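Tox3 (Phaeosphaeria nodorum, PDB 6WES) acts as a necrotrophic effector of a fungal wheat pathogen, a secreted disulfide-bonded beta-barrel toxin whose recognition by the host probably involves Snn3. Local coordinates at residues A[55-60]-A[76-81]; A[97-102]-A[126-131]; A[5-10]-A[29-34]; A[14-19]-A[147-152]. One frame throughout, in Å; residues are numbered along the deposited sequence.

Contact 1: A[55-60]-A[76-81]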
loop_
_atom_site.group_PDB
_atom_site.type_symbol
_atom_site.label_atom_id
_atom_site.label_comp_id
_atom_site.label_asym_id
_atom_site.label_seq_id
_atom_site.Cartn_x
_atom_site.Cartn_y
_atom_site.Cartn_z
ATOM N N VAL A 55 6.332 -2.401 -2.805
ATOM C CA VAL A 55 5.733 -3.084 -1.665
ATOM C C VAL A 55 6.607 -4.263 -1.270
ATOM O O VAL A 55 6.766 -5.223 -2.040
ATOM C CB VAL A 55 4.288 -3.525 -1.937
ATOM C CG1 VAL A 55 3.691 -4.147 -0.664
ATOM C CG2 VAL A 55 3.455 -2.363 -2.404
ATOM N N ASP A 56 7.153 -4.196 -0.056
ATOM C CA ASP A 56 7.948 -5.287 0.489
ATOM C C ASP A 56 7.094 -6.358 1.149
ATOM O O ASP A 56 7.483 -7.534 1.167
ATOM C CB ASP A 56 8.952 -4.703 1.481
ATOM C CG ASP A 56 9.923 -3.775 0.795
ATOM O OD1 ASP A 56 10.675 -4.287 -0.036
ATOM O OD2 ASP A 56 9.907 -2.538 1.001
ATOM N N ARG A 57 5.940 -5.989 1.693
ATOM C CA ARG A 57 5.012 -6.943 2.295
ATOM C C ARG A 57 3.719 -6.196 2.540
ATOM O O ARG A 57 3.694 -4.960 2.576
ATOM C CB ARG A 57 5.535 -7.560 3.602
ATOM C CG ARG A 57 5.860 -6.556 4.675
ATOM C CD ARG A 57 6.435 -7.218 5.941
ATOM N NE ARG A 57 6.896 -6.179 6.847
ATOM C CZ ARG A 57 6.127 -5.584 7.756
ATOM N NH1 ARG A 57 4.863 -5.956 7.917
ATOM N NH2 ARG A 57 6.633 -4.600 8.502
ATOM N N PHE A 58 2.649 -6.944 2.719
ATOM C CA PHE A 58 1.358 -6.402 3.091
ATOM C C PHE A 58 1.062 -6.763 4.536
ATOM O O PHE A 58 1.553 -7.769 5.055
ATOM C CB PHE A 58 0.258 -6.969 2.208
ATOM C CG PHE A 58 0.302 -6.466 0.783
ATOM C CD1 PHE A 58 -0.404 -5.343 0.425
ATOM C CD2 PHE A 58 1.050 -7.132 -0.189
ATOM C CE1 PHE A 58 -0.390 -4.894 -0.886
ATOM C CE2 PHE A 58 1.077 -6.675 -1.501
ATOM C CZ PHE A 58 0.357 -5.565 -1.849
ATOM N N ASP A 59 0.272 -5.936 5.197
ATOM C CA ASP A 59 -0.112 -6.185 6.574
ATOM C C ASP A 59 -1.619 -5.989 6.685
ATOM O O ASP A 59 -2.142 -4.940 6.261
ATOM C CB ASP A 59 0.579 -5.200 7.499
ATOM C CG ASP A 59 0.017 -5.230 8.920
ATOM O OD1 ASP A 59 -0.344 -4.171 9.428
ATOM O OD2 ASP A 59 -0.032 -6.300 9.563
ATOM N N PRO A 60 -2.363 -6.974 7.224
ATOM C CA PRO A 60 -1.884 -8.331 7.517
ATOM C C PRO A 60 -1.812 -9.144 6.211
ATOM O O PRO A 60 -1.522 -8.583 5.190
ATOM C CB PRO A 60 -2.953 -8.883 8.459
ATOM C CG PRO A 60 -4.147 -8.116 8.198
ATOM C CD PRO A 60 -3.760 -6.769 7.631
ATOM N N THR A 76 -2.777 -2.755 4.148
ATOM C CA THR A 76 -1.677 -1.802 4.267
ATOM C C THR A 76 -0.461 -2.361 3.538
ATOM O O THR A 76 -0.019 -3.481 3.834
ATOM C CB THR A 76 -1.358 -1.540 5.743
ATOM O OG1 THR A 76 -2.516 -0.971 6.378
ATOM C CG2 THR A 76 -0.152 -0.598 5.887
ATOM N N ALA A 77 0.072 -1.605 2.584
ATOM C CA ALA A 77 1.320 -1.958 1.917
ATOM C C ALA A 77 2.486 -1.357 2.687
ATOM O O ALA A 77 2.440 -0.177 3.060
ATOM C CB ALA A 77 1.298 -1.410 0.488
ATOM N N ILE A 78 3.529 -2.142 2.911
ATOM C CA ILE A 78 4.689 -1.718 3.688
ATOM C C ILE A 78 5.887 -1.634 2.755
ATOM O O ILE A 78 6.171 -2.590 2.022
ATOM C CB ILE A 78 4.995 -2.729 4.808
ATOM C CG1 ILE A 78 3.772 -3.028 5.665
ATOM C CG2 ILE A 78 6.175 -2.238 5.659
ATOM C CD1 ILE A 78 3.368 -1.867 6.539
ATOM N N HIS A 79 6.610 -0.509 2.799
ATOM C CA HIS A 79 7.780 -0.253 1.974
ATOM C C HIS A 79 8.911 0.185 2.898
ATOM O O HIS A 79 8.749 1.148 3.643
ATOM C CB HIS A 79 7.447 0.870 0.968
ATOM C CG HIS A 79 8.630 1.402 0.217
ATOM N ND1 HIS A 79 9.570 0.599 -0.381
ATOM C CD2 HIS A 79 9.002 2.678 -0.051
ATOM C CE1 HIS A 79 10.481 1.350 -0.977
ATOM N NE2 HIS A 79 10.153 2.618 -0.795
ATOM N N ASP A 80 10.043 -0.521 2.861
ATOM C CA ASP A 80 11.223 -0.184 3.659
ATOM C C ASP A 80 12.343 0.326 2.752
ATOM O O ASP A 80 12.564 -0.219 1.667
ATOM C CB ASP A 80 11.728 -1.427 4.418
ATOM C CG ASP A 80 10.646 -2.059 5.278
ATOM O OD1 ASP A 80 10.050 -1.326 6.089
ATOM O OD2 ASP A 80 10.368 -3.281 5.130
ATOM N N PHE A 81 13.042 1.381 3.176
ATOM C CA PHE A 81 14.182 1.868 2.400
ATOM C C PHE A 81 15.135 2.598 3.327
ATOM O O PHE A 81 14.760 3.010 4.417
ATOM C CB PHE A 81 13.758 2.768 1.216
ATOM C CG PHE A 81 12.982 3.992 1.620
ATOM C CD1 PHE A 81 11.639 3.902 1.935
ATOM C CD2 PHE A 81 13.601 5.234 1.682
ATOM C CE1 PHE A 81 10.921 5.027 2.319
ATOM C CE2 PHE A 81 12.889 6.361 2.076
ATOM C CZ PHE A 81 11.556 6.257 2.380
HETATM O O HOH W 1 9.439 -4.499 7.536
HETATM O O HOH W 2 -4.130 -3.380 7.149
#

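Contact 2: A[97-102]-A[126-131]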
loop_
_atom_site.group_PDB
_atom_site.type_symbol
_atom_site.label_atom_id
_atom_site.label_comp_id
_atom_site.label_asym_id
_atom_site.label_seq_id
_atom_site.Cartn_x
_atom_site.Cartn_y
_atom_site.Cartn_z
ATOM N N GLN A 97 10.239 3.457 6.950
ATOM C CA GLN A 97 9.162 2.539 6.617
ATOM C C GLN A 97 7.911 3.336 6.280
ATOM O O GLN A 97 7.432 4.135 7.105
ATOM C CB GLN A 97 8.884 1.622 7.792
ATOM C CG GLN A 97 7.820 0.584 7.470
ATOM C CD GLN A 97 7.761 -0.462 8.546
ATOM O OE1 GLN A 97 6.944 -0.370 9.467
ATOM N NE2 GLN A 97 8.633 -1.461 8.443
ATOM N N LEU A 98 7.397 3.122 5.077
ATOM C CA LEU A 98 6.185 3.768 4.592
ATOM C C LEU A 98 5.047 2.764 4.677
ATOM O O LEU A 98 5.196 1.606 4.254
ATOM C CB LEU A 98 6.390 4.187 3.142
ATOM C CG LEU A 98 5.183 4.774 2.414
ATOM C CD1 LEU A 98 4.657 6.028 3.153
ATOM C CD2 LEU A 98 5.606 5.112 1.011
ATOM N N ARG A 99 3.954 3.175 5.297
ATOM C CA ARG A 99 2.786 2.320 5.495
ATOM C C ARG A 99 1.635 2.950 4.715
ATOM O O ARG A 99 1.106 4.004 5.099
ATOM C CB ARG A 99 2.475 2.203 6.981
ATOM C CG ARG A 99 3.648 1.639 7.772
ATOM C CD ARG A 99 3.373 1.540 9.262
ATOM N NE ARG A 99 4.607 1.220 9.967
ATOM C CZ ARG A 99 4.818 1.457 11.261
ATOM N NH1 ARG A 99 3.846 1.984 12.009
ATOM N NH2 ARG A 99 5.979 1.138 11.800
ATOM N N GLN A 100 1.259 2.329 3.610
ATOM C CA GLN A 100 0.332 2.924 2.647
ATOM C C GLN A 100 -0.938 2.088 2.536
ATOM O O GLN A 100 -0.894 0.968 1.987
ATOM C CB GLN A 100 1.042 3.023 1.300
ATOM C CG GLN A 100 0.177 3.510 0.132
ATOM C CD GLN A 100 -0.331 4.913 0.353
ATOM O OE1 GLN A 100 0.434 5.876 0.262
ATOM N NE2 GLN A 100 -1.625 5.049 0.653
ATOM N N PRO A 101 -2.080 2.550 3.037
ATOM C CA PRO A 101 -3.326 1.786 2.894
ATOM C C PRO A 101 -3.878 1.863 1.482
ATOM O O PRO A 101 -3.677 2.848 0.762
ATOM C CB PRO A 101 -4.297 2.472 3.863
ATOM C CG PRO A 101 -3.475 3.392 4.703
ATOM C CD PRO A 101 -2.241 3.736 3.899
ATOM N N PHE A 102 -4.592 0.796 1.097
ATOM C CA PHE A 102 -5.405 0.766 -0.117
ATOM C C PHE A 102 -6.721 0.077 0.204
ATOM O O PHE A 102 -6.760 -0.851 1.013
ATOM C CB PHE A 102 -4.741 -0.033 -1.253
ATOM C CG PHE A 102 -3.484 0.596 -1.796
ATOM C CD1 PHE A 102 -3.572 1.571 -2.777
ATOM C CD2 PHE A 102 -2.223 0.210 -1.329
ATOM C CE1 PHE A 102 -2.437 2.172 -3.285
ATOM C CE2 PHE A 102 -1.053 0.803 -1.837
ATOM C CZ PHE A 102 -1.174 1.778 -2.817
ATOM N N THR A 126 1.459 6.763 6.322
ATOM C CA THR A 126 2.359 7.288 7.340
ATOM C C THR A 126 3.770 6.802 7.052
ATOM O O THR A 126 3.966 5.712 6.509
ATOM C CB THR A 126 1.953 6.852 8.743
ATOM O OG1 THR A 126 1.975 5.417 8.840
ATOM C CG2 THR A 126 0.557 7.383 9.083
ATOM N N MET A 127 4.758 7.607 7.407
ATOM C CA MET A 127 6.153 7.223 7.284
ATOM C C MET A 127 6.793 7.287 8.656
ATOM O O MET A 127 6.374 8.065 9.521
ATOM C CB MET A 127 6.929 8.119 6.317
ATOM C CG MET A 127 8.364 7.623 6.037
ATOM S SD MET A 127 9.228 8.552 4.754
ATOM C CE MET A 127 8.314 7.897 3.335
ATOM N N HIS A 128 7.802 6.450 8.847
ATOM C CA HIS A 128 8.434 6.222 10.131
ATOM C C HIS A 128 9.933 6.161 9.890
ATOM O O HIS A 128 10.369 5.601 8.883
ATOM C CB HIS A 128 7.861 4.894 10.682
ATOM C CG HIS A 128 6.362 4.887 10.704
ATOM N ND1 HIS A 128 5.649 5.275 11.815
ATOM C CD2 HIS A 128 5.442 4.616 9.739
ATOM C CE1 HIS A 128 4.355 5.223 11.547
ATOM N NE2 HIS A 128 4.201 4.835 10.289
ATOM N N GLU A 129 10.720 6.782 10.771
ATOM C CA GLU A 129 12.155 6.947 10.544
ATOM C C GLU A 129 12.928 6.569 11.803
ATOM O O GLU A 129 12.521 6.911 12.918
ATOM C CB GLU A 129 12.472 8.441 10.206
ATOM C CG GLU A 129 13.973 8.809 10.043
ATOM C CD GLU A 129 14.264 10.338 9.995
ATOM O OE1 GLU A 129 14.016 11.010 11.001
ATOM O OE2 GLU A 129 14.740 10.853 8.967
ATOM N N VAL A 130 14.056 5.869 11.638
ATOM C CA VAL A 130 15.015 5.670 12.725
ATOM C C VAL A 130 16.409 5.944 12.174
ATOM O O VAL A 130 16.760 5.442 11.102
ATOM C CB VAL A 130 14.897 4.265 13.373
ATOM C CG1 VAL A 130 14.987 3.136 12.345
ATOM C CG2 VAL A 130 15.898 4.081 14.539
ATOM N N CYS A 131 17.183 6.775 12.866
ATOM C CA CYS A 131 18.505 7.159 12.385
ATOM C C CYS A 131 19.579 6.903 13.437
ATOM O O CYS A 131 19.334 7.014 14.639
ATOM C CB CYS A 131 18.594 8.639 12.022
ATOM S SG CYS A 131 17.452 9.128 10.762
HETATM O O HOH W 3 -0.440 4.136 7.656
#

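Contact 3: A[5-10]-A[29-34]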
loop_
_atom_site.group_PDB
_atom_site.type_symbol
_atom_site.label_atom_id
_atom_site.label_comp_id
_atom_site.label_asym_id
_atom_site.label_seq_id
_atom_site.Cartn_x
_atom_site.Cartn_y
_atom_site.Cartn_z
ATOM N N ASN A 5 -10.280 -11.264 -12.737
ATOM C CA ASN A 5 -10.320 -9.811 -12.750
ATOM C C ASN A 5 -9.081 -9.273 -12.061
ATOM O O ASN A 5 -8.606 -9.845 -11.080
ATOM C CB ASN A 5 -11.524 -9.257 -11.975
ATOM C CG ASN A 5 -12.837 -9.676 -12.550
ATOM O OD1 ASN A 5 -13.324 -9.085 -13.547
ATOM N ND2 ASN A 5 -13.447 -10.679 -11.951
ATOM N N ASP A 6 -8.569 -8.155 -12.551
ATOM C CA ASP A 6 -7.477 -7.481 -11.871
ATOM C C ASP A 6 -7.668 -5.976 -11.957
ATOM O O ASP A 6 -8.329 -5.452 -12.872
ATOM C CB ASP A 6 -6.114 -7.886 -12.439
ATOM C CG ASP A 6 -5.952 -7.493 -13.894
ATOM O OD1 ASP A 6 -5.401 -6.403 -14.150
ATOM O OD2 ASP A 6 -6.392 -8.262 -14.786
ATOM N N ILE A 7 -7.104 -5.286 -10.977
ATOM C CA ILE A 7 -7.162 -3.834 -10.956
ATOM C C ILE A 7 -5.900 -3.358 -10.270
ATOM O O ILE A 7 -5.401 -3.994 -9.342
ATOM C CB ILE A 7 -8.439 -3.322 -10.236
ATOM C CG1 ILE A 7 -8.489 -1.786 -10.200
ATOM C CG2 ILE A 7 -8.515 -3.844 -8.819
ATOM C CD1 ILE A 7 -8.956 -1.139 -11.477
ATOM N N ASN A 8 -5.401 -2.214 -10.703
ATOM C CA ASN A 8 -4.200 -1.627 -10.140
ATOM C C ASN A 8 -4.550 -0.333 -9.429
ATOM O O ASN A 8 -5.456 0.393 -9.844
ATOM C CB ASN A 8 -3.162 -1.355 -11.233
ATOM C CG ASN A 8 -2.359 -2.601 -11.592
ATOM O OD1 ASN A 8 -1.146 -2.678 -11.347
ATOM N ND2 ASN A 8 -3.039 -3.592 -12.150
ATOM N N PHE A 9 -3.816 -0.045 -8.358
ATOM C CA PHE A 9 -3.894 1.221 -7.655
ATOM C C PHE A 9 -2.487 1.742 -7.407
ATOM O O PHE A 9 -1.519 0.974 -7.324
ATOM C CB PHE A 9 -4.551 1.042 -6.277
ATOM C CG PHE A 9 -5.930 0.455 -6.334
ATOM C CD1 PHE A 9 -6.962 1.115 -7.010
ATOM C CD2 PHE A 9 -6.196 -0.768 -5.760
ATOM C CE1 PHE A 9 -8.244 0.563 -7.071
ATOM C CE2 PHE A 9 -7.471 -1.309 -5.817
ATOM C CZ PHE A 9 -8.493 -0.645 -6.462
ATOM N N GLY A 10 -2.382 3.054 -7.251
ATOM C CA GLY A 10 -1.100 3.638 -6.926
ATOM C C GLY A 10 -1.287 4.925 -6.152
ATOM O O GLY A 10 -2.187 5.721 -6.460
ATOM N N VAL A 29 0.040 -1.214 -6.264
ATOM C CA VAL A 29 -0.406 -2.565 -5.956
ATOM C C VAL A 29 -1.355 -3.047 -7.039
ATOM O O VAL A 29 -1.925 -2.258 -7.799
ATOM C CB VAL A 29 -1.088 -2.653 -4.580
ATOM C CG1 VAL A 29 -0.115 -2.226 -3.468
ATOM C CG2 VAL A 29 -2.366 -1.794 -4.543
ATOM N N ARG A 30 -1.542 -4.367 -7.086
ATOM C CA ARG A 30 -2.523 -5.008 -7.944
ATOM C C ARG A 30 -3.413 -5.848 -7.043
ATOM O O ARG A 30 -2.931 -6.427 -6.058
ATOM C CB ARG A 30 -1.800 -5.911 -8.953
ATOM C CG ARG A 30 -2.720 -6.777 -9.802
ATOM C CD ARG A 30 -1.936 -7.432 -10.899
ATOM N NE ARG A 30 -2.712 -8.516 -11.481
ATOM C CZ ARG A 30 -2.644 -8.895 -12.751
ATOM N NH1 ARG A 30 -1.843 -8.267 -13.607
ATOM N NH2 ARG A 30 -3.402 -9.894 -13.166
ATOM N N ALA A 31 -4.707 -5.897 -7.354
ATOM C CA ALA A 31 -5.631 -6.816 -6.691
ATOM C C ALA A 31 -6.200 -7.746 -7.745
ATOM O O ALA A 31 -6.641 -7.291 -8.816
ATOM C CB ALA A 31 -6.777 -6.091 -5.981
ATOM N N ASP A 32 -6.192 -9.039 -7.460
ATOM C CA ASP A 32 -6.819 -10.018 -8.336
ATOM C C ASP A 32 -8.046 -10.556 -7.613
ATOM O O ASP A 32 -7.973 -10.881 -6.415
ATOM C CB ASP A 32 -5.829 -11.135 -8.718
ATOM C CG ASP A 32 -4.815 -10.686 -9.786
ATOM O OD1 ASP A 32 -5.029 -10.920 -11.000
ATOM O OD2 ASP A 32 -3.783 -10.096 -9.418
ATOM N N ILE A 33 -9.175 -10.594 -8.317
ATOM C CA ILE A 33 -10.462 -10.929 -7.700
ATOM C C ILE A 33 -11.225 -11.909 -8.582
ATOM O O ILE A 33 -11.916 -11.479 -9.516
ATOM C CB ILE A 33 -11.332 -9.681 -7.468
ATOM C CG1 ILE A 33 -10.522 -8.537 -6.848
ATOM C CG2 ILE A 33 -12.517 -10.078 -6.592
ATOM C CD1 ILE A 33 -10.208 -7.473 -7.826
ATOM N N PRO A 34 -11.132 -13.210 -8.338
ATOM C CA PRO A 34 -11.928 -14.174 -9.098
ATOM C C PRO A 34 -13.403 -14.033 -8.758
ATOM O O PRO A 34 -13.778 -13.604 -7.661
ATOM C CB PRO A 34 -11.415 -15.534 -8.600
ATOM C CG PRO A 34 -10.171 -15.253 -7.770
ATOM C CD PRO A 34 -10.253 -13.840 -7.343
HETATM O O HOH W 4 -6.735 -12.250 -12.474
HETATM O O HOH W 5 -0.385 -0.889 -9.913
#

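Contact 4: A[14-19]-A[147-152]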
loop_
_atom_site.group_PDB
_atom_site.type_symbol
_atom_site.label_atom_id
_atom_site.label_comp_id
_atom_site.label_asym_id
_atom_site.label_seq_id
_atom_site.Cartn_x
_atom_site.Cartn_y
_atom_site.Cartn_z
ATOM N N VAL A 14 4.545 12.408 -0.036
ATOM C CA VAL A 14 5.746 13.143 0.358
ATOM C C VAL A 14 5.716 13.282 1.875
ATOM O O VAL A 14 4.667 13.623 2.448
ATOM C CB VAL A 14 5.782 14.547 -0.289
ATOM C CG1 VAL A 14 7.035 15.323 0.138
ATOM C CG2 VAL A 14 5.704 14.421 -1.807
ATOM N N HIS A 15 6.849 13.011 2.523
ATOM C CA HIS A 15 6.952 13.048 3.977
ATOM C C HIS A 15 8.147 13.874 4.421
ATOM O O HIS A 15 9.186 13.922 3.750
ATOM C CB HIS A 15 7.082 11.623 4.543
ATOM C CG HIS A 15 5.817 10.833 4.422
ATOM N ND1 HIS A 15 5.484 10.125 3.288
ATOM C CD2 HIS A 15 4.767 10.708 5.266
ATOM C CE1 HIS A 15 4.283 9.583 3.441
ATOM N NE2 HIS A 15 3.836 9.912 4.644
ATOM N N ASP A 16 7.999 14.472 5.597
ATOM C CA ASP A 16 9.065 15.235 6.239
ATOM C C ASP A 16 9.403 14.554 7.550
ATOM O O ASP A 16 8.519 14.295 8.373
ATOM C CB ASP A 16 8.608 16.675 6.447
ATOM C CG ASP A 16 8.316 17.352 5.143
ATOM O OD1 ASP A 16 9.103 17.202 4.188
ATOM O OD2 ASP A 16 7.274 18.053 5.052
ATOM N N CYS A 17 10.667 14.212 7.713
ATOM C CA CYS A 17 11.114 13.437 8.859
ATOM C C CYS A 17 12.143 14.249 9.640
ATOM O O CYS A 17 12.491 15.374 9.261
ATOM C CB CYS A 17 11.683 12.088 8.402
ATOM S SG CYS A 17 10.484 10.998 7.531
ATOM N N ARG A 18 12.643 13.666 10.739
ATOM C CA ARG A 18 13.519 14.444 11.616
ATOM C C ARG A 18 14.845 14.764 10.942
ATOM O O ARG A 18 15.383 15.864 11.114
ATOM C CB ARG A 18 13.748 13.747 12.963
ATOM C CG ARG A 18 14.645 14.591 13.886
ATOM C CD ARG A 18 14.559 14.178 15.339
ATOM N NE ARG A 18 13.182 14.191 15.835
ATOM C CZ ARG A 18 12.844 13.850 17.077
ATOM N NH1 ARG A 18 13.785 13.483 17.947
ATOM N NH2 ARG A 18 11.572 13.874 17.449
ATOM N N GLU A 19 15.409 13.813 10.196
ATOM C CA GLU A 19 16.722 13.999 9.594
ATOM C C GLU A 19 16.682 14.384 8.126
ATOM O O GLU A 19 17.679 14.903 7.619
ATOM C CB GLU A 19 17.582 12.738 9.747
ATOM C CG GLU A 19 17.917 12.407 11.185
ATOM C CD GLU A 19 18.759 13.469 11.842
ATOM O OE1 GLU A 19 19.629 14.048 11.156
ATOM O OE2 GLU A 19 18.522 13.742 13.037
ATOM N N SER A 147 5.953 13.478 9.484
ATOM C CA SER A 147 4.712 14.121 9.078
ATOM C C SER A 147 4.481 13.948 7.581
ATOM O O SER A 147 5.419 13.956 6.780
ATOM C CB SER A 147 4.676 15.600 9.483
ATOM O OG SER A 147 5.828 16.279 9.012
ATOM N N THR A 148 3.221 13.731 7.212
ATOM C CA THR A 148 2.843 13.574 5.814
ATOM C C THR A 148 2.632 14.965 5.227
ATOM O O THR A 148 1.799 15.735 5.725
ATOM C CB THR A 148 1.582 12.715 5.721
ATOM O OG1 THR A 148 1.841 11.438 6.319
ATOM C CG2 THR A 148 1.140 12.508 4.255
ATOM N N ARG A 149 3.386 15.306 4.182
ATOM C CA ARG A 149 3.206 16.605 3.549
ATOM C C ARG A 149 2.041 16.592 2.582
ATOM O O ARG A 149 1.252 17.533 2.559
ATOM C CB ARG A 149 4.472 17.052 2.838
ATOM C CG ARG A 149 4.426 18.584 2.751
ATOM C CD ARG A 149 5.392 19.125 1.804
ATOM N NE ARG A 149 6.745 18.910 2.279
ATOM C CZ ARG A 149 7.800 19.187 1.540
ATOM N NH1 ARG A 149 7.631 19.730 0.340
ATOM N NH2 ARG A 149 9.009 18.926 2.003
ATOM N N THR A 150 1.922 15.537 1.778
ATOM C CA THR A 150 0.833 15.440 0.819
ATOM C C THR A 150 0.784 14.001 0.324
ATOM O O THR A 150 1.732 13.240 0.511
ATOM C CB THR A 150 0.996 16.442 -0.333
ATOM O OG1 THR A 150 -0.192 16.422 -1.128
ATOM C CG2 THR A 150 2.214 16.138 -1.203
ATOM N N TYR A 151 -0.333 13.641 -0.308
ATOM C CA TYR A 151 -0.469 12.328 -0.933
ATOM C C TYR A 151 -1.542 12.426 -2.006
ATOM O O TYR A 151 -2.398 13.321 -1.969
ATOM C CB TYR A 151 -0.784 11.221 0.087
ATOM C CG TYR A 151 -2.088 11.418 0.800
ATOM C CD1 TYR A 151 -2.181 12.246 1.896
ATOM C CD2 TYR A 151 -3.251 10.770 0.370
ATOM C CE1 TYR A 151 -3.386 12.439 2.544
ATOM C CE2 TYR A 151 -4.470 10.976 1.033
ATOM C CZ TYR A 151 -4.504 11.802 2.115
ATOM O OH TYR A 151 -5.682 12.035 2.809
ATOM N N GLY A 152 -1.506 11.507 -2.964
ATOM C CA GLY A 152 -2.503 11.542 -4.022
ATOM C C GLY A 152 -2.216 10.499 -5.074
ATOM O O GLY A 152 -1.323 9.668 -4.903
HETATM O O HOH W 6 8.101 16.718 10.608
HETATM O O HOH W 7 5.013 17.432 6.760
#

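Contact 1: A[55-60]-A[76-81]
Thr76 opens the pairing of strand 76-81 with the short antiparallel strand 57-59 by exchanging backbone bonds with Asp59. Thr76 O accepts Asp59 N at 2.8 Å, and the methine of Phe58 CA also points at this oxygen. A water joins Thr76 OG1 to Asp59 O. Ala77 lies on the other face, where its CB touches Val55 CG2 at 3.7 Å and Phe58 CE1 comes near it; Val55 CG1 in turn covers one face of the Phe58 ring. At Ile78 the register slips, since Asp56 and Arg57 both face it in a classic beta bulge. Ile78 O takes Asp56 N at 2.8 Å and, more weakly, Arg57 N, while Ile78 N binds Arg57 O. Arg57 sets out between its own backbone N and carbonyl carbon (chi1 58°) and then runs extended, which lays one guanidinium face over Ile78 CG2, 3.7 Å from Arg57 NH2. The bulge also places Asp56 beside the next two residues. Asp56 OD2 receives a nearly straight bond (168°) from Asp80 N at 2.7 Å, on the anti side of the carboxylate, and a weak one from His79 ND1, whose ring is hydrogen-bonded through NE2 to Arg25. Asp80 OD2 stands 4.2 Å from Asp56 OD2, a proximity of like charges probably eased by the water that links Asp80 OD2 to Arg57 NH2; Asp80 OD1 binds Gln97. Within this chain strand 57-59 is an outermost strand of the sheet: strand 92-105 flanks 76-81 on its other side, and Val55 and Phe58 pack on Val29 of strand 23-36.

Contact 2: A[97-102]-A[126-131]
Arg99 and His128 stack across two neighbouring antiparallel strands of the beta barrel, 97-102 and 126-131, which pair through Gln97-His128, Leu98-Met127 and Arg99-Thr126. The tight part is this stack. The guanidinium lies flat on the imidazole, planes 19° apart and centres 3.6 Å apart, with Arg99 NH1 above the ring, 3.3 Å from His128 CE1. Its rotation is fixed from the edge: NE and NH2 both grip Gln97 OE1, NE on a lone pair in the carbonyl plane, while Gln97 NE2 is held by Asp80. The imidazole is steadied in turn by Thr126 OG1, 2.7 Å from His128 NE2 in a hydrogen bond of undecided direction.

On the buried opposite face the touch is lighter and apolar. Leu98 CD1 reaches Met127 CE at 4.1 Å, and both side chains rest against His15 of strand 2-16. Met127 is bent at its last torsion (chi3 -73°), which turns the methyl back toward the leucine.

The loose side is the margin of the stacked face, where Arg99 and Thr126 are partly exposed. A water there donates to Arg99 O and lies 3.0 Å from Thr126 OG1.

Contact 3: A[5-10]-A[29-34]
Ile7 and Ala31 meet at the apolar centre, Ile7 CG2 lying 4.0 Å from Ala31 CB and touching Ile33 CD1 just beyond. Ile7 sends CG1 anti to its backbone N (chi1 179°), so that CG2 is the branch turned to the opposite strand while the longer arm leads away. On the same face Val29 CG2 approaches Phe9 at CB and at the ring edge, 4.0 Å from Phe9 CB; Phe102 and Trp49 pack against both residues.

Main-chain bonds run along the middle of the contact: Ile7 and Ala31 exchange a pair, as do Phe9 and Val29, and Ile33 N binds Asn5 O. At the end of this pairing the Asn5 amide carries it one step further, Asn5 ND2 donating to Ile33 O at 3.0 Å with that oxygen close to the amide plane; ND2 also binds Asn114.

The opposite face is charged. Arg30, extended from CG to NE, grips Asp32 side-on in a salt bridge, NE to OD2 at 2.8 Å and NH2 to OD1 at 2.9 Å, the latter on the syn lone pair. Asp6 comes over the guanidinium instead of to its edge, its carboxylate stacked at 20° to that plane. Asp6 OD2 is 3.8 Å from Arg30 NH2, a long salt bridge resting on charge alone. The arginine thus meets one acid over a face and the other at its edge, and probably offsets their mutual repulsion. A water donates to Asp32 OD1. One apolar face and one face with a salt-bridge network mark this as an amphipathic antiparallel beta hairpin, built from strands 2-16 and 23-36.

Contact 4: A[14-19]-A[147-152]
Val14 to Asp16 run antiparallel to 147-152, the short axes 154° apart, and the register shifts by one residue between Val14 and His15. Arg149 and Thr150 both face Val14, and Val14 O accepts Arg149 N at 2.7 Å and Thr150 N weakly, while Val14 N returns a bond to Thr150 O. Beyond the slip Asp16 and Ser147 exchange a regular pair of backbone bonds.

The extra residue turns the Arg149 side chain toward Asp16, and the two form a side-on salt bridge. Arg149 NH2 meets Asp16 OD1 at 2.8 Å and NE meets OD2 at 3.0 Å, each on a syn lone pair, with the carboxylate and guanidinium planes nearly coplanar at 29°. A bend at chi3 (-68°) brings the guanidinium back over the neighbouring strand, where Val14 CG1 sits over the centre of one face. Asp16 OD1 has a second donor in Gly22 N, which helps to fix the carboxylate.

The two residues facing Val14 make a classic beta bulge in the antiparallel barrel sheet, joining the first long strand, 2-16, to the last, 144-153; the Cys17-Cys146 disulfide ties the same two parts covalently just past the paired residues.

Val14 CG2 and Thr150 CG2 touch at 3.9 Å on the salt-bridge face. The other face carries His15 and Thr148, side by side and pointing the same way, His15 NE2 3.0 Å from Thr148 OG1; the threonine hydroxyl is hydrogen-bonded to Pro125 O. At the solvent side Ser147 OG lies 2.7 Å from a water that donates to Asp16 OD2.

Overall arrangement
All four contacts belong to one antiparallel sheet. Contacts 1 and 2, centres about 9 Å apart, occupy adjoining strands and are joined by the backbone bond from Leu98 N to His79 O and by Asp80 with Gln97. Contact 4 lies about 10 Å from contact 2 (centre to centre), with Glu129 OE1 probably bonded to Glu19 N, and its chain loop encloses both 1 and 2. Contact 3 shares strand 2-16 with contact 4, yet their centres are about 27 Å apart, on opposite sides of the chain's centre. Val29 of contact 3 packs on Val55, Phe58 and Phe102, joining sheet parts distant in strand order, consistent with a closed, barrel-like interior.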